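Local coordinates for transferrin binding protein B (Actinobacillus suis, PDB 3PQU) that probably serves as a surface lipoprotein of the outer membrane that captures host transferrin so that its iron can be acquired, at residues S123-D128 against A202-D207; K92-K97 against G148-I153; V471-K476 against P540-L545; V494-T497 against G502-G505; K350-F355 against S359-D364. One frame throughout, in Å; residues are numbered along the deposited sequence.

Contact 1: S123-D128 against A202-D207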
# COMPACT_ATOMS: atom_id res chain seq x y z
N SER A 123 0.24 -0.47 14.35
CA SER A 123 1.67 -0.24 14.43
C SER A 123 2.15 -0.31 15.86
O SER A 123 1.35 -0.27 16.78
CB SER A 123 2.07 1.11 13.84
OG SER A 123 1.93 2.15 14.80
N GLY A 124 3.48 -0.37 16.00
CA GLY A 124 4.16 -0.27 17.28
C GLY A 124 5.05 -1.48 17.51
O GLY A 124 6.13 -1.61 16.94
N TYR A 125 4.58 -2.39 18.35
CA TYR A 125 5.42 -3.49 18.78
C TYR A 125 4.56 -4.66 19.24
O TYR A 125 3.38 -4.52 19.57
CB TYR A 125 6.36 -3.03 19.91
CG TYR A 125 5.64 -2.28 21.02
CD1 TYR A 125 4.85 -2.96 21.95
CD2 TYR A 125 5.74 -0.90 21.13
CE1 TYR A 125 4.16 -2.27 22.99
CE2 TYR A 125 5.07 -0.19 22.16
CZ TYR A 125 4.28 -0.90 23.08
OH TYR A 125 3.61 -0.23 24.08
N VAL A 126 5.18 -5.83 19.21
CA VAL A 126 4.58 -7.04 19.72
C VAL A 126 5.75 -7.83 20.30
O VAL A 126 6.79 -7.96 19.66
CB VAL A 126 3.86 -7.80 18.60
CG1 VAL A 126 4.71 -7.82 17.32
CG2 VAL A 126 3.46 -9.19 19.04
N PHE A 127 5.60 -8.30 21.53
CA PHE A 127 6.77 -8.88 22.18
C PHE A 127 6.46 -9.78 23.37
O PHE A 127 5.38 -9.72 23.96
CB PHE A 127 7.72 -7.75 22.62
CG PHE A 127 7.25 -7.00 23.85
CD1 PHE A 127 7.73 -7.35 25.11
CD2 PHE A 127 6.32 -5.97 23.75
CE1 PHE A 127 7.28 -6.67 26.26
CE2 PHE A 127 5.88 -5.28 24.88
CZ PHE A 127 6.36 -5.63 26.14
N ASP A 128 7.45 -10.62 23.69
CA ASP A 128 7.45 -11.44 24.90
C ASP A 128 8.38 -10.72 25.87
O ASP A 128 9.53 -10.42 25.54
CB ASP A 128 7.96 -12.86 24.56
CG ASP A 128 7.93 -13.81 25.75
OD1 ASP A 128 8.12 -13.37 26.89
OD2 ASP A 128 7.76 -15.02 25.56
N ALA A 202 17.46 -0.52 23.18
CA ALA A 202 16.58 0.47 23.77
C ALA A 202 15.40 0.62 22.80
O ALA A 202 15.60 0.81 21.60
CB ALA A 202 17.30 1.79 23.95
N THR A 203 14.17 0.52 23.32
CA THR A 203 12.98 0.55 22.48
C THR A 203 11.91 1.46 23.11
O THR A 203 12.03 1.86 24.28
CB THR A 203 12.32 -0.86 22.39
OG1 THR A 203 11.85 -1.22 23.68
CG2 THR A 203 13.30 -1.94 21.87
N SER A 204 10.84 1.72 22.36
CA SER A 204 9.71 2.46 22.94
C SER A 204 9.01 1.62 24.00
O SER A 204 8.15 2.13 24.71
CB SER A 204 8.69 2.89 21.87
OG SER A 204 8.46 1.82 20.98
N ILE A 205 9.35 0.33 24.09
CA ILE A 205 8.86 -0.53 25.20
C ILE A 205 9.54 -0.20 26.53
O ILE A 205 8.89 -0.18 27.57
CB ILE A 205 9.07 -2.02 24.91
CG1 ILE A 205 8.31 -2.45 23.64
CG2 ILE A 205 8.67 -2.90 26.12
CD1 ILE A 205 8.83 -3.79 23.04
N SER A 206 10.85 0.06 26.51
CA SER A 206 11.61 0.22 27.76
C SER A 206 11.84 1.67 28.17
O SER A 206 12.35 1.94 29.27
CB SER A 206 12.95 -0.50 27.66
OG SER A 206 13.76 0.13 26.67
N ASP A 207 11.51 2.59 27.28
CA ASP A 207 11.62 4.03 27.54
C ASP A 207 10.77 4.38 28.77
O ASP A 207 9.64 3.88 28.92
CB ASP A 207 11.13 4.79 26.28
CG ASP A 207 11.75 6.18 26.13
OD1 ASP A 207 12.61 6.60 26.95
OD2 ASP A 207 11.38 6.86 25.15
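Ile-205 wedges its side chain between the rings of Tyr-125 and Phe-127, making CH-pi contacts with both and so joining the handle domain of the N-lobe to a loop of the neighbouring beta-barrel. The two rings belong to alternate residues of strand 121-128 and so leave the same face of the five-stranded handle sheet. Each has CG lodged between its backbone N and carbonyl carbon (chi1 49° in Tyr-125, 76° in Phe-127), a rotamer that turns both ring faces to the isoleucine. The isoleucine branches divide the work. CG1 sits over the centre of the Tyr-125 ring, 3.8 Å from its centroid, whereas CD1 lies over the Phe-127 face displaced toward the rim. With CG1 beside the backbone N (chi1 -61°), CG2 falls anti to that N and reaches the far end of the Phe-127 ring, 3.6 Å from CZ. The loop is shaped by an ST motif: Thr-203 OG1 accepts from the backbone N of Ser-206, and Thr-203 O accepts from the N atoms of both Ser-206 and Asp-207. Beside Ile-205, the hydroxyl of Ser-204 bonds to Asp-177 on strand 170-183, tying the loop to its own barrel. Ile-149 of the handle also touches Ile-205. The Ser-204 hydroxyl approaches the tyrosine obliquely, its OG 3.8 Å from Tyr-125 CD2.

Contact 2: K92-K97 against G148-I153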
# COMPACT_ATOMS: atom_id res chain seq x y z
N LYS A 92 0.85 -15.00 17.37
CA LYS A 92 0.63 -16.43 17.52
C LYS A 92 1.96 -17.16 17.74
O LYS A 92 2.07 -18.01 18.63
CB LYS A 92 -0.07 -17.01 16.29
CG LYS A 92 -0.11 -18.53 16.25
CD LYS A 92 -1.32 -19.09 16.99
CE LYS A 92 -1.26 -20.62 17.09
NZ LYS A 92 -0.81 -21.26 15.82
N GLU A 93 2.96 -16.83 16.94
CA GLU A 93 4.29 -17.41 17.08
C GLU A 93 4.84 -17.19 18.49
O GLU A 93 5.37 -18.12 19.09
CB GLU A 93 5.28 -16.79 16.10
CG GLU A 93 5.47 -17.50 14.78
CD GLU A 93 6.49 -16.78 13.89
OE1 GLU A 93 7.40 -16.11 14.43
OE2 GLU A 93 6.38 -16.88 12.65
N LEU A 94 4.77 -15.96 18.99
CA LEU A 94 5.28 -15.64 20.32
C LEU A 94 4.52 -16.41 21.42
O LEU A 94 5.13 -16.94 22.35
CB LEU A 94 5.19 -14.13 20.58
CG LEU A 94 6.12 -13.21 19.76
CD1 LEU A 94 5.85 -11.75 20.11
CD2 LEU A 94 7.59 -13.53 20.00
N ASN A 95 3.20 -16.48 21.29
CA ASN A 95 2.37 -17.29 22.20
C ASN A 95 2.71 -18.78 22.20
O ASN A 95 2.73 -19.39 23.27
CB ASN A 95 0.88 -17.07 21.95
CG ASN A 95 0.35 -15.86 22.70
OD1 ASN A 95 0.32 -15.85 23.93
ND2 ASN A 95 -0.05 -14.82 21.97
N ASP A 96 2.99 -19.35 21.04
CA ASP A 96 3.33 -20.77 20.97
C ASP A 96 4.64 -21.11 21.68
O ASP A 96 4.74 -22.18 22.23
CB ASP A 96 3.38 -21.28 19.52
CG ASP A 96 2.01 -21.26 18.83
OD1 ASP A 96 0.99 -21.05 19.52
OD2 ASP A 96 1.97 -21.44 17.59
N LYS A 97 5.63 -20.23 21.66
CA LYS A 97 6.94 -20.56 22.23
C LYS A 97 7.22 -19.98 23.63
O LYS A 97 8.29 -20.21 24.22
CB LYS A 97 8.07 -20.13 21.28
CG LYS A 97 8.28 -18.62 21.18
CD LYS A 97 9.36 -18.29 20.11
CE LYS A 97 9.60 -16.79 19.96
NZ LYS A 97 10.06 -16.11 21.22
N GLY A 148 15.66 -11.90 27.76
CA GLY A 148 14.92 -10.66 27.92
C GLY A 148 13.87 -10.44 26.82
O GLY A 148 13.33 -11.40 26.28
N ILE A 149 13.57 -9.18 26.52
CA ILE A 149 12.53 -8.86 25.52
C ILE A 149 12.82 -9.52 24.17
O ILE A 149 13.95 -9.50 23.69
CB ILE A 149 12.33 -7.34 25.36
CG1 ILE A 149 11.59 -6.78 26.58
CG2 ILE A 149 11.54 -6.97 24.05
CD1 ILE A 149 11.51 -5.26 26.59
N ASP A 150 11.80 -10.15 23.59
CA ASP A 150 11.91 -10.73 22.26
C ASP A 150 10.68 -10.33 21.48
O ASP A 150 9.57 -10.62 21.91
CB ASP A 150 11.97 -12.26 22.32
CG ASP A 150 12.29 -12.88 20.97
OD1 ASP A 150 11.68 -13.90 20.58
OD2 ASP A 150 13.15 -12.32 20.28
N GLY A 151 10.87 -9.67 20.34
CA GLY A 151 9.71 -9.25 19.57
C GLY A 151 10.07 -8.39 18.39
O GLY A 151 11.20 -8.47 17.91
N TYR A 152 9.12 -7.55 17.96
CA TYR A 152 9.24 -6.82 16.70
C TYR A 152 8.70 -5.40 16.81
O TYR A 152 7.78 -5.12 17.58
CB TYR A 152 8.45 -7.55 15.62
CG TYR A 152 8.87 -8.98 15.42
CD1 TYR A 152 9.72 -9.34 14.38
CD2 TYR A 152 8.45 -9.97 16.30
CE1 TYR A 152 10.12 -10.67 14.20
CE2 TYR A 152 8.84 -11.30 16.14
CZ TYR A 152 9.68 -11.64 15.09
OH TYR A 152 10.06 -12.95 14.95
N ILE A 153 9.28 -4.51 16.02
CA ILE A 153 8.71 -3.18 15.81
C ILE A 153 8.10 -3.24 14.41
O ILE A 153 8.71 -3.80 13.51
CB ILE A 153 9.79 -2.11 15.85
CG1 ILE A 153 10.58 -2.19 17.19
CG2 ILE A 153 9.19 -0.72 15.61
CD1 ILE A 153 9.72 -2.07 18.47
O HOH W 1 9.01 -15.44 16.75
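Lys-97 and Asp-150 form the salt bridge that ties helix 91-97 to the handle sheet, NZ lying 2.8 Å from OD1. The ammonium uses the anti lone pair of that oxygen, on the side away from OD2, and the two side chains meet at about a right angle. The lysine is extended as far as CE and then bends at its last torsion (chi4 60°), which turns NZ onto the carboxylate. Both charges have further company: Lys-97 makes a cation-pi contact with Tyr-131, and OD2 of Asp-150 has a long, weak ion pair with Arg-50. These neighbouring cations would be expected to favour the charged carboxylate.

A second polar link passes through water 1, which donates to Glu-93 OE1 at 2.9 Å and hydrogen-bonds to Tyr-152 OH at 3.2 Å. The same Glu-93 oxygen is bonded to His-90, whose ring stacks on that of Tyr-152; the carboxylate and the phenol ring are turned 70° apart. Between the two polar links lies Leu-94, buried, with CD2 4.0 Å from Asp-150 O. Opposite it on the strand is Gly-151, which has no side chain to meet it.

The segment 92-97 of the helix runs nearly antiparallel to strand 150-153, at 174°, with the segment axes 10.1 Å apart. Leu-94 also rests on Val-126, so the helix packs over the adjacent strands 121-128 and 150-157 of the handle sheet.

Contact 3: V471-K476 against P540-L545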
# COMPACT_ATOMS: atom_id res chain seq x y z
N VAL A 471 -14.90 12.08 -27.06
CA VAL A 471 -14.89 12.75 -25.77
C VAL A 471 -15.08 14.25 -25.95
O VAL A 471 -14.30 14.92 -26.63
CB VAL A 471 -13.58 12.46 -25.01
CG1 VAL A 471 -13.50 13.31 -23.75
CG2 VAL A 471 -13.49 10.98 -24.66
N ASN A 472 -16.15 14.78 -25.37
CA ASN A 472 -16.45 16.20 -25.45
C ASN A 472 -16.27 16.86 -24.09
O ASN A 472 -17.17 16.80 -23.25
CB ASN A 472 -17.87 16.43 -25.96
CG ASN A 472 -18.12 17.87 -26.40
OD1 ASN A 472 -17.73 18.82 -25.71
ND2 ASN A 472 -18.78 18.03 -27.54
N PHE A 473 -15.11 17.46 -23.88
CA PHE A 473 -14.81 18.09 -22.60
C PHE A 473 -15.68 19.33 -22.39
O PHE A 473 -15.93 19.73 -21.25
CB PHE A 473 -13.32 18.43 -22.50
CG PHE A 473 -12.42 17.22 -22.41
CD1 PHE A 473 -12.40 16.44 -21.26
CD2 PHE A 473 -11.58 16.88 -23.46
CE1 PHE A 473 -11.57 15.32 -21.16
CE2 PHE A 473 -10.74 15.76 -23.38
CZ PHE A 473 -10.73 14.98 -22.23
N SER A 474 -16.15 19.94 -23.48
CA SER A 474 -16.98 21.13 -23.38
C SER A 474 -18.33 20.86 -22.70
O SER A 474 -18.65 21.48 -21.68
CB SER A 474 -17.19 21.78 -24.74
OG SER A 474 -16.13 22.67 -25.03
N ASP A 475 -19.11 19.94 -23.24
CA ASP A 475 -20.37 19.59 -22.60
C ASP A 475 -20.27 18.28 -21.82
O ASP A 475 -21.26 17.57 -21.64
CB ASP A 475 -21.53 19.56 -23.61
CG ASP A 475 -21.21 18.77 -24.85
OD1 ASP A 475 -20.47 17.77 -24.74
OD2 ASP A 475 -21.70 19.15 -25.94
N LYS A 476 -19.05 18.00 -21.36
CA LYS A 476 -18.78 16.90 -20.43
C LYS A 476 -19.45 15.58 -20.81
O LYS A 476 -20.22 15.02 -20.03
CB LYS A 476 -19.17 17.30 -19.01
CG LYS A 476 -18.39 18.48 -18.46
CD LYS A 476 -16.90 18.16 -18.43
CE LYS A 476 -16.09 19.36 -17.95
NZ LYS A 476 -16.47 19.76 -16.57
N PRO A 540 -1.03 12.78 -17.45
CA PRO A 540 -0.82 14.21 -17.25
C PRO A 540 -1.99 15.08 -17.70
O PRO A 540 -2.37 15.99 -16.97
CB PRO A 540 0.39 14.51 -18.14
CG PRO A 540 1.14 13.23 -18.17
CD PRO A 540 0.12 12.13 -18.11
N THR A 541 -2.55 14.81 -18.88
CA THR A 541 -3.61 15.64 -19.42
C THR A 541 -4.77 14.83 -20.01
O THR A 541 -5.35 15.22 -21.03
CB THR A 541 -3.07 16.63 -20.49
OG1 THR A 541 -2.31 15.92 -21.49
CG2 THR A 541 -2.17 17.69 -19.84
N ALA A 542 -5.11 13.72 -19.36
CA ALA A 542 -6.23 12.88 -19.77
C ALA A 542 -6.05 12.26 -21.15
O ALA A 542 -7.03 11.95 -21.82
CB ALA A 542 -7.55 13.68 -19.70
N GLY A 543 -4.81 12.07 -21.57
CA GLY A 543 -4.52 11.48 -22.86
C GLY A 543 -4.86 10.00 -23.00
O GLY A 543 -4.72 9.43 -24.08
N GLU A 544 -5.28 9.39 -21.90
CA GLU A 544 -5.73 8.00 -21.90
C GLU A 544 -7.00 7.86 -21.07
O GLU A 544 -7.16 8.53 -20.05
CB GLU A 544 -4.64 7.08 -21.33
CG GLU A 544 -3.31 7.18 -22.06
CD GLU A 544 -2.16 6.47 -21.34
OE1 GLU A 544 -2.39 5.82 -20.30
OE2 GLU A 544 -1.02 6.55 -21.84
N LEU A 545 -7.90 7.00 -21.50
CA LEU A 545 -9.08 6.70 -20.71
C LEU A 545 -9.26 5.19 -20.63
O LEU A 545 -8.74 4.45 -21.47
CB LEU A 545 -10.33 7.38 -21.29
CG LEU A 545 -10.95 6.79 -22.56
CD1 LEU A 545 -11.88 5.66 -22.20
CD2 LEU A 545 -11.70 7.87 -23.29
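Phe-473 folds back over its own strand, and only the far end of its ring reaches the other segment, where CZ lies 4.3 Å from Ala-542 CB. The methyl meets the ring obliquely, while one ring face is taken by a residue of the same segment: Val-471 CG1 stands 3.5 Å above the plane, offset toward the rim. Val-471 thus serves two neighbours with its two methyls. CG1, anti to the backbone N (chi1 173°), goes to the phenylalanine; CG2 turns to Leu-545, touching CD2 at 3.8 Å. The valine and leucine side chains slide past each other in opposite directions.

Both pairs lie inside the C-lobe beta-barrel, at an end where strand 467-472 runs out into a turn and strand 544-551 begins. Their backbones are far apart, 9.8 Å between the CA atoms of Val-471 and Leu-545, so side chains alone bridge the interior. Tyr-439 touches Val-471, Phe-473 and Leu-545, and Phe-537 packs on Val-471, Ala-542 and Leu-545. The turn after the strand is an Asx motif: Asn-472 OD1 accepts from the backbone N of Asp-475 at 3.0 Å, the bond nearly straight at 163° but with the donor well above the carbonyl plane.

The chemistry across the contact is wholly apolar, methyl to methyl and methyl to ring. Its hold therefore probably comes from close packing and the burial of these four side chains at the barrel end, while the Asx bond of the turn stays within its own segment.

Contact 4: V494-T497 against G502-G505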
# COMPACT_ATOMS: atom_id res chain seq x y z
N VAL A 494 -21.40 2.85 -25.27
CA VAL A 494 -21.41 3.45 -23.95
C VAL A 494 -21.82 4.92 -24.00
O VAL A 494 -21.35 5.68 -24.83
CB VAL A 494 -20.04 3.36 -23.26
CG1 VAL A 494 -20.08 4.11 -21.95
CG2 VAL A 494 -19.65 1.91 -23.04
N ASP A 495 -22.69 5.30 -23.08
CA ASP A 495 -23.07 6.69 -22.90
C ASP A 495 -22.76 7.07 -21.46
O ASP A 495 -23.28 6.46 -20.53
CB ASP A 495 -24.56 6.88 -23.17
CG ASP A 495 -25.05 6.02 -24.32
OD1 ASP A 495 -25.23 6.55 -25.43
OD2 ASP A 495 -25.25 4.81 -24.10
N ALA A 496 -21.90 8.06 -21.28
CA ALA A 496 -21.46 8.41 -19.94
C ALA A 496 -21.28 9.91 -19.74
O ALA A 496 -21.28 10.68 -20.70
CB ALA A 496 -20.16 7.67 -19.59
N THR A 497 -21.12 10.30 -18.49
CA THR A 497 -20.94 11.70 -18.16
C THR A 497 -19.62 11.92 -17.44
O THR A 497 -19.26 11.18 -16.51
CB THR A 497 -22.10 12.22 -17.29
OG1 THR A 497 -23.33 12.12 -18.02
CG2 THR A 497 -21.86 13.67 -16.90
N GLY A 502 -13.02 11.44 -13.89
CA GLY A 502 -13.55 10.15 -14.31
C GLY A 502 -14.89 10.30 -15.01
O GLY A 502 -15.39 11.41 -15.16
N PHE A 503 -15.48 9.19 -15.44
CA PHE A 503 -16.81 9.22 -16.04
C PHE A 503 -17.69 8.07 -15.56
O PHE A 503 -17.19 7.04 -15.07
CB PHE A 503 -16.72 9.24 -17.57
CG PHE A 503 -16.01 8.05 -18.16
CD1 PHE A 503 -16.70 6.90 -18.49
CD2 PHE A 503 -14.64 8.09 -18.38
CE1 PHE A 503 -16.04 5.81 -19.02
CE2 PHE A 503 -13.97 7.01 -18.91
CZ PHE A 503 -14.68 5.86 -19.23
N ILE A 504 -19.00 8.24 -15.69
CA ILE A 504 -19.95 7.23 -15.24
C ILE A 504 -21.15 7.25 -16.17
O ILE A 504 -21.58 8.31 -16.60
CB ILE A 504 -20.41 7.49 -13.79
CG1 ILE A 504 -19.21 7.68 -12.86
CG2 ILE A 504 -21.29 6.34 -13.29
CD1 ILE A 504 -19.58 8.02 -11.44
N GLY A 505 -21.69 6.07 -16.47
CA GLY A 505 -22.81 5.97 -17.38
C GLY A 505 -23.31 4.55 -17.60
O GLY A 505 -23.35 3.74 -16.67
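Thr-497 and Ile-504 form an antiparallel hydrogen-bonded pair in the hairpin of strands 492-499 and 502-508, part of the C-lobe barrel. Thr-497 N donates to Ile-504 O at 2.8 Å and 165°, and Ile-504 N returns a bond to Thr-497 O at 3.1 Å. Neither donor lies in the plane of its acceptor carbonyl; the first stands above it and the second is tilted from it. Next along, Ala-496 faces Gly-505 as a non-hydrogen-bonded pair whose CA atoms are only 3.8 Å apart. Gly-505 makes this approach possible, since a CB there would collide with Asp-495 O; instead its CA makes a CA-H...O contact with that oxygen at 3.2 Å.

A similar contact joins Phe-503 CA to Thr-497 O. Phe-503 sets CG between its backbone N and carbonyl carbon (chi1 59°), bringing CD1 within 3.7 Å of Ala-496 CB, obliquely to the ring, before the rest of the ring leads off into the barrel. Thr-497 and Ile-504 occupy the opposite, exposed face of the sheet.

Neighbouring strands place the hairpin: the backbone of Ala-496 hydrogen-bonds to Val-478 of strand 477-482, and those of Phe-503 and Gly-505 to Gly-535 and Val-533 of strand 531-538. With the segments crossing at 125°, the strands are strongly twisted against each other, and the glycine, through its missing side chain, lets the backbones close in where Ala-496 faces Gly-505.

Contact 5: K350-F355 against S359-D364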
# COMPACT_ATOMS: atom_id res chain seq x y z
N LYS A 350 -13.86 -6.20 -7.31
CA LYS A 350 -13.21 -6.05 -6.01
C LYS A 350 -12.01 -5.12 -6.16
O LYS A 350 -11.41 -5.04 -7.23
CB LYS A 350 -12.75 -7.42 -5.48
CG LYS A 350 -13.83 -8.50 -5.52
CD LYS A 350 -13.29 -9.85 -5.05
CE LYS A 350 -14.40 -10.90 -5.01
NZ LYS A 350 -15.52 -10.51 -4.10
N GLU A 351 -11.63 -4.44 -5.08
CA GLU A 351 -10.49 -3.53 -5.14
C GLU A 351 -9.19 -4.32 -5.17
O GLU A 351 -9.12 -5.44 -4.67
CB GLU A 351 -10.50 -2.56 -3.96
CG GLU A 351 -11.74 -1.69 -3.88
CD GLU A 351 -11.89 -0.77 -5.07
OE1 GLU A 351 -10.87 -0.48 -5.74
OE2 GLU A 351 -13.03 -0.32 -5.34
N LEU A 352 -8.16 -3.73 -5.78
CA LEU A 352 -6.81 -4.29 -5.75
C LEU A 352 -5.90 -3.34 -4.98
O LEU A 352 -6.13 -2.14 -4.97
CB LEU A 352 -6.24 -4.46 -7.17
CG LEU A 352 -6.90 -5.47 -8.12
CD1 LEU A 352 -6.34 -5.30 -9.53
CD2 LEU A 352 -6.70 -6.89 -7.63
N ASN A 353 -4.87 -3.88 -4.33
CA ASN A 353 -3.85 -3.03 -3.76
C ASN A 353 -3.04 -2.36 -4.85
O ASN A 353 -2.50 -3.02 -5.73
CB ASN A 353 -2.93 -3.84 -2.85
CG ASN A 353 -3.65 -4.37 -1.63
OD1 ASN A 353 -4.50 -3.68 -1.07
ND2 ASN A 353 -3.33 -5.59 -1.22
N ASN A 354 -2.94 -1.04 -4.79
CA ASN A 354 -2.05 -0.30 -5.69
C ASN A 354 -1.49 0.96 -5.02
O ASN A 354 -2.18 1.61 -4.23
CB ASN A 354 -2.80 0.06 -6.96
CG ASN A 354 -1.90 0.60 -8.03
OD1 ASN A 354 -1.57 1.79 -8.05
ND2 ASN A 354 -1.47 -0.27 -8.93
N PHE A 355 -0.24 1.30 -5.34
CA PHE A 355 0.42 2.42 -4.65
C PHE A 355 0.54 3.68 -5.53
O PHE A 355 1.10 4.69 -5.11
CB PHE A 355 1.80 2.00 -4.12
CG PHE A 355 1.75 0.87 -3.13
CD1 PHE A 355 1.07 1.01 -1.93
CD2 PHE A 355 2.41 -0.33 -3.38
CE1 PHE A 355 1.02 -0.03 -1.02
CE2 PHE A 355 2.38 -1.36 -2.47
CZ PHE A 355 1.68 -1.21 -1.28
N SER A 359 1.36 0.14 -13.72
CA SER A 359 2.09 -0.85 -14.49
C SER A 359 2.67 -1.99 -13.63
O SER A 359 3.44 -2.81 -14.12
CB SER A 359 3.18 -0.19 -15.34
OG SER A 359 2.62 0.73 -16.27
N VAL A 360 2.30 -2.05 -12.36
CA VAL A 360 2.65 -3.21 -11.55
C VAL A 360 1.41 -3.79 -10.89
O VAL A 360 0.56 -3.05 -10.38
CB VAL A 360 3.73 -2.91 -10.47
CG1 VAL A 360 4.99 -2.34 -11.12
CG2 VAL A 360 3.20 -1.95 -9.44
N LEU A 361 1.30 -5.12 -10.91
CA LEU A 361 0.28 -5.81 -10.13
C LEU A 361 0.89 -6.27 -8.82
O LEU A 361 1.96 -6.88 -8.81
CB LEU A 361 -0.24 -7.03 -10.88
CG LEU A 361 -1.48 -6.88 -11.75
CD1 LEU A 361 -1.84 -8.23 -12.34
CD2 LEU A 361 -2.63 -6.33 -10.93
N ILE A 362 0.22 -5.99 -7.71
CA ILE A 362 0.74 -6.36 -6.40
C ILE A 362 0.04 -7.62 -5.94
O ILE A 362 -1.17 -7.62 -5.74
CB ILE A 362 0.51 -5.27 -5.34
CG1 ILE A 362 0.75 -3.86 -5.92
CG2 ILE A 362 1.37 -5.54 -4.12
CD1 ILE A 362 2.15 -3.32 -5.70
N ILE A 363 0.78 -8.71 -5.76
CA ILE A 363 0.16 -9.91 -5.24
C ILE A 363 1.00 -10.49 -4.12
O ILE A 363 2.18 -10.76 -4.31
CB ILE A 363 -0.07 -10.95 -6.34
CG1 ILE A 363 -0.97 -10.36 -7.43
CG2 ILE A 363 -0.67 -12.22 -5.77
CD1 ILE A 363 -1.36 -11.36 -8.49
N ASP A 364 0.40 -10.64 -2.94
CA ASP A 364 1.09 -11.19 -1.79
C ASP A 364 2.40 -10.46 -1.53
O ASP A 364 3.41 -11.09 -1.19
CB ASP A 364 1.37 -12.68 -1.98
CG ASP A 364 0.14 -13.54 -1.80
OD1 ASP A 364 -0.91 -13.00 -1.39
OD2 ASP A 364 0.23 -14.76 -2.06
O HOH W 2 -2.30 -4.69 -8.03
O HOH W 3 -1.80 -7.15 -2.95
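Water carries the polar traffic between Asn-353 and Ile-362. Water 2 donates to Asn-353 O at 2.8 Å and accepts from Ile-362 N; water 3 accepts from Asn-353 ND2 and donates to Ile-362 O at 2.9 Å. Both backbone polar groups of the isoleucine are thus answered through solvent, where a directly paired strand would have used its own N-H and C=O groups. The nearest CA atoms, those of Asn-353 and Ile-362, are 6.3 Å apart.

Van der Waals packing surrounds the waters. Ile-362 carries most of it: CG1 presses on Asn-353 O at 3.4 Å, and CD1 makes an apolar contact with Phe-355 CE2 at 3.8 Å, approaching the ring obliquely. Chi1 of -41° sets CG1 beside the backbone N, and chi2 of -94° then turns CD1 to the phenylalanine, the two side chains meeting at about a right angle. On the other flank the apolar pair Leu-352 CD1 and Leu-361 CD2 meets at 4.1 Å, and Gln-422 touches both leucines.

Asn-354 is held mainly within its own turn: OD1 accepts from Gly-356 N and ND2 donates to Asp-357 O. The same amide N is 3.7 Å from Val-360 O, which is instead bonded to Gln-422.

The segments belong to the handle domain of the C-lobe. A loop leaving strand 349-351 of its larger antiparallel sheet doubles back, after a short connection, into strand 360-363, which pairs with strand 366-369 as a separate two-stranded hairpin.

Overall arrangement
The contacts fall into three regions of a two-lobed chain. Contacts 1 and 2 lie 11 Å apart between centres and share the N-lobe handle sheet, where their strands are adjacent: Val-126 O and Tyr-152 N, 2.9 Å apart, probably hydrogen-bond. Contact 1 looks from that sheet to the barrel loop, contact 2 to the helix. Contacts 3 and 4 occupy the C-lobe barrel with centres 12 Å apart; contact 4 is nested in the loop closed by contact 3, and Leu-545 CD1 meets Phe-503 CZ at 4.1 Å. Contact 5, in the C-lobe handle, lies between, about 31 Å from contact 1 and 24 Å from contact 4, centre to centre.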